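Local coordinates for yeast glycogen phosphorylase (Saccharomyces cerevisiae, PDB 1YGP), which belongs to the carbohydrate phosphorylase family of the GT-B clan and holds pyridoxal-5'-phosphate, at residues K561-K566 and K848-L853. Sequence-based numbering, arbitrary orientation.
Sequences KEFLKK and KSVLSL
Val850 presents both of its methyl groups to the first turn of helix 562-584, where Phe563 and Leu564 receive them. CE2 of Phe563 lies 3.8 Å from CG1 of Val850 and is equally near CG2, so one corner of the ring meets the fork of the valine. CG1 sits at the ring edge, near its plane; the ring of Trp567, one turn further along the same helix, also meets that of Phe563, with the planes at about 40°. The CB of Phe563 points at helix 842-856, and chi1 of -176° lays the ring beside the residue's own carbonyl carbon, which brings CE2 to the valine.

Leu564 completes the contact at the flank: its CD1 is 4.0 Å from CG2 of Val850, and although its CB does not point at the opposite helix, the end of the side chain swings closer. The contact is small, burying 100 Å² in all, and entirely apolar. The backbones stay well apart, the CA atoms of Leu564 and Val850 being 8.3 Å from each other.

Phe563 and Val850 are buried and further covered by Leu554 and Val558 respectively. Lys566, by contrast, is exposed, though it touches Leu532 of helix 527-536; its NZ makes a weak hydrogen bond of 3.3 Å to O of Glu562. On the other helix, the hydroxyl of Ser852 hydrogen-bonds back to the backbone, OG 3.0 Å from O of Lys848.

Between the two segments one valine makes the join, and Trp567 extends the seam with a hydrogen bond between NE1 and Ser849 OG. Helix 842-856 touches strand 735-739 of the parallel sheet and helix 562-584 packs on it, consistent with the helix-flanked Rossmann-like sheet of a GT-B fold.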
loop_
_atom_site.group_PDB
_atom_site.type_symbol
_atom_site.label_atom_id
_atom_site.label_comp_id
_atom_site.label_asym_id
_atom_site.label_seq_id
_atom_site.Cartn_x
_atom_site.Cartn_y
_atom_site.Cartn_z
ATOM N N LYS A 561 -26.152 43.161 25.494
ATOM C CA LYS A 561 -26.858 43.013 24.231
ATOM C C LYS A 561 -26.173 42.834 22.876
ATOM O O LYS A 561 -26.439 41.823 22.221
ATOM C CB LYS A 561 -27.814 44.193 24.100
ATOM N N GLU A 562 -25.296 43.726 22.406
ATOM C CA GLU A 562 -24.650 43.538 21.108
ATOM C C GLU A 562 -23.770 42.285 21.129
ATOM O O GLU A 562 -23.756 41.495 20.178
ATOM C CB GLU A 562 -23.775 44.736 20.769
ATOM N N PHE A 563 -23.096 42.052 22.266
ATOM C CA PHE A 563 -22.240 40.892 22.442
ATOM C C PHE A 563 -23.089 39.643 22.331
ATOM O O PHE A 563 -22.769 38.758 21.537
ATOM C CB PHE A 563 -21.566 40.906 23.807
ATOM C CG PHE A 563 -20.582 39.768 24.005
ATOM C CD1 PHE A 563 -19.368 39.776 23.335
ATOM C CD2 PHE A 563 -20.898 38.723 24.871
ATOM C CE1 PHE A 563 -18.473 38.737 23.537
ATOM C CE2 PHE A 563 -19.991 37.688 25.063
ATOM C CZ PHE A 563 -18.777 37.697 24.395
ATOM N N LEU A 564 -24.188 39.581 23.089
ATOM C CA LEU A 564 -25.079 38.443 23.014
ATOM C C LEU A 564 -25.602 38.251 21.598
ATOM O O LEU A 564 -25.679 37.110 21.124
ATOM C CB LEU A 564 -26.215 38.649 24.013
ATOM C CG LEU A 564 -26.191 37.861 25.342
ATOM C CD1 LEU A 564 -24.780 37.554 25.819
ATOM C CD2 LEU A 564 -26.880 38.698 26.395
ATOM N N LYS A 565 -25.883 39.323 20.852
ATOM C CA LYS A 565 -26.345 39.171 19.481
ATOM C C LYS A 565 -25.256 38.494 18.665
ATOM O O LYS A 565 -25.513 37.549 17.907
ATOM C CB LYS A 565 -26.639 40.513 18.841
ATOM N N LYS A 566 -24.017 38.922 18.912
ATOM C CA LYS A 566 -22.863 38.404 18.226
ATOM C C LYS A 566 -22.667 36.918 18.506
ATOM O O LYS A 566 -22.495 36.100 17.587
ATOM C CB LYS A 566 -21.680 39.213 18.681
ATOM C CG LYS A 566 -21.159 40.134 17.608
ATOM C CD LYS A 566 -22.145 41.239 17.297
ATOM C CE LYS A 566 -21.465 42.585 17.453
ATOM N NZ LYS A 566 -21.043 42.784 18.828
ATOM N N LYS A 848 -26.048 31.678 29.782
ATOM C CA LYS A 848 -25.535 30.370 30.195
ATOM C C LYS A 848 -24.411 29.881 29.285
ATOM O O LYS A 848 -23.381 29.379 29.738
ATOM C CB LYS A 848 -26.634 29.336 30.177
ATOM C CG LYS A 848 -27.687 29.640 31.227
ATOM C CD LYS A 848 -28.782 28.591 31.218
ATOM C CE LYS A 848 -29.595 28.822 32.465
ATOM N NZ LYS A 848 -30.494 27.706 32.645
ATOM N N SER A 849 -24.580 30.098 27.983
ATOM C CA SER A 849 -23.587 29.762 26.982
ATOM C C SER A 849 -22.283 30.558 27.154
ATOM O O SER A 849 -21.199 29.951 27.180
ATOM C CB SER A 849 -24.245 30.008 25.631
ATOM O OG SER A 849 -23.409 29.639 24.549
ATOM N N VAL A 850 -22.325 31.898 27.325
ATOM C CA VAL A 850 -21.119 32.731 27.478
ATOM C C VAL A 850 -20.402 32.342 28.749
ATOM O O VAL A 850 -19.186 32.157 28.767
ATOM C CB VAL A 850 -21.456 34.241 27.543
ATOM C CG1 VAL A 850 -20.195 35.045 27.750
ATOM C CG2 VAL A 850 -22.036 34.723 26.209
ATOM N N LEU A 851 -21.140 32.164 29.834
ATOM C CA LEU A 851 -20.523 31.741 31.064
ATOM C C LEU A 851 -19.918 30.356 30.914
ATOM O O LEU A 851 -18.814 30.172 31.449
ATOM C CB LEU A 851 -21.569 31.791 32.163
ATOM C CG LEU A 851 -21.936 33.223 32.549
ATOM C CD1 LEU A 851 -23.106 33.164 33.493
ATOM C CD2 LEU A 851 -20.731 33.961 33.130
ATOM N N SER A 852 -20.527 29.402 30.195
ATOM C CA SER A 852 -19.918 28.099 29.950
ATOM C C SER A 852 -18.505 28.257 29.399
ATOM O O SER A 852 -17.532 27.829 30.028
ATOM C CB SER A 852 -20.766 27.310 28.965
ATOM O OG SER A 852 -21.910 26.786 29.601
ATOM N N LEU A 853 -18.399 28.978 28.279
ATOM C CA LEU A 853 -17.136 29.319 27.638
ATOM C C LEU A 853 -16.100 29.908 28.564
ATOM O O LEU A 853 -14.948 29.488 28.626
ATOM C CB LEU A 853 -17.358 30.337 26.567
ATOM C CG LEU A 853 -17.220 29.896 25.175
ATOM C CD1 LEU A 853 -15.727 29.706 24.851
ATOM C CD2 LEU A 853 -18.136 28.702 24.999
#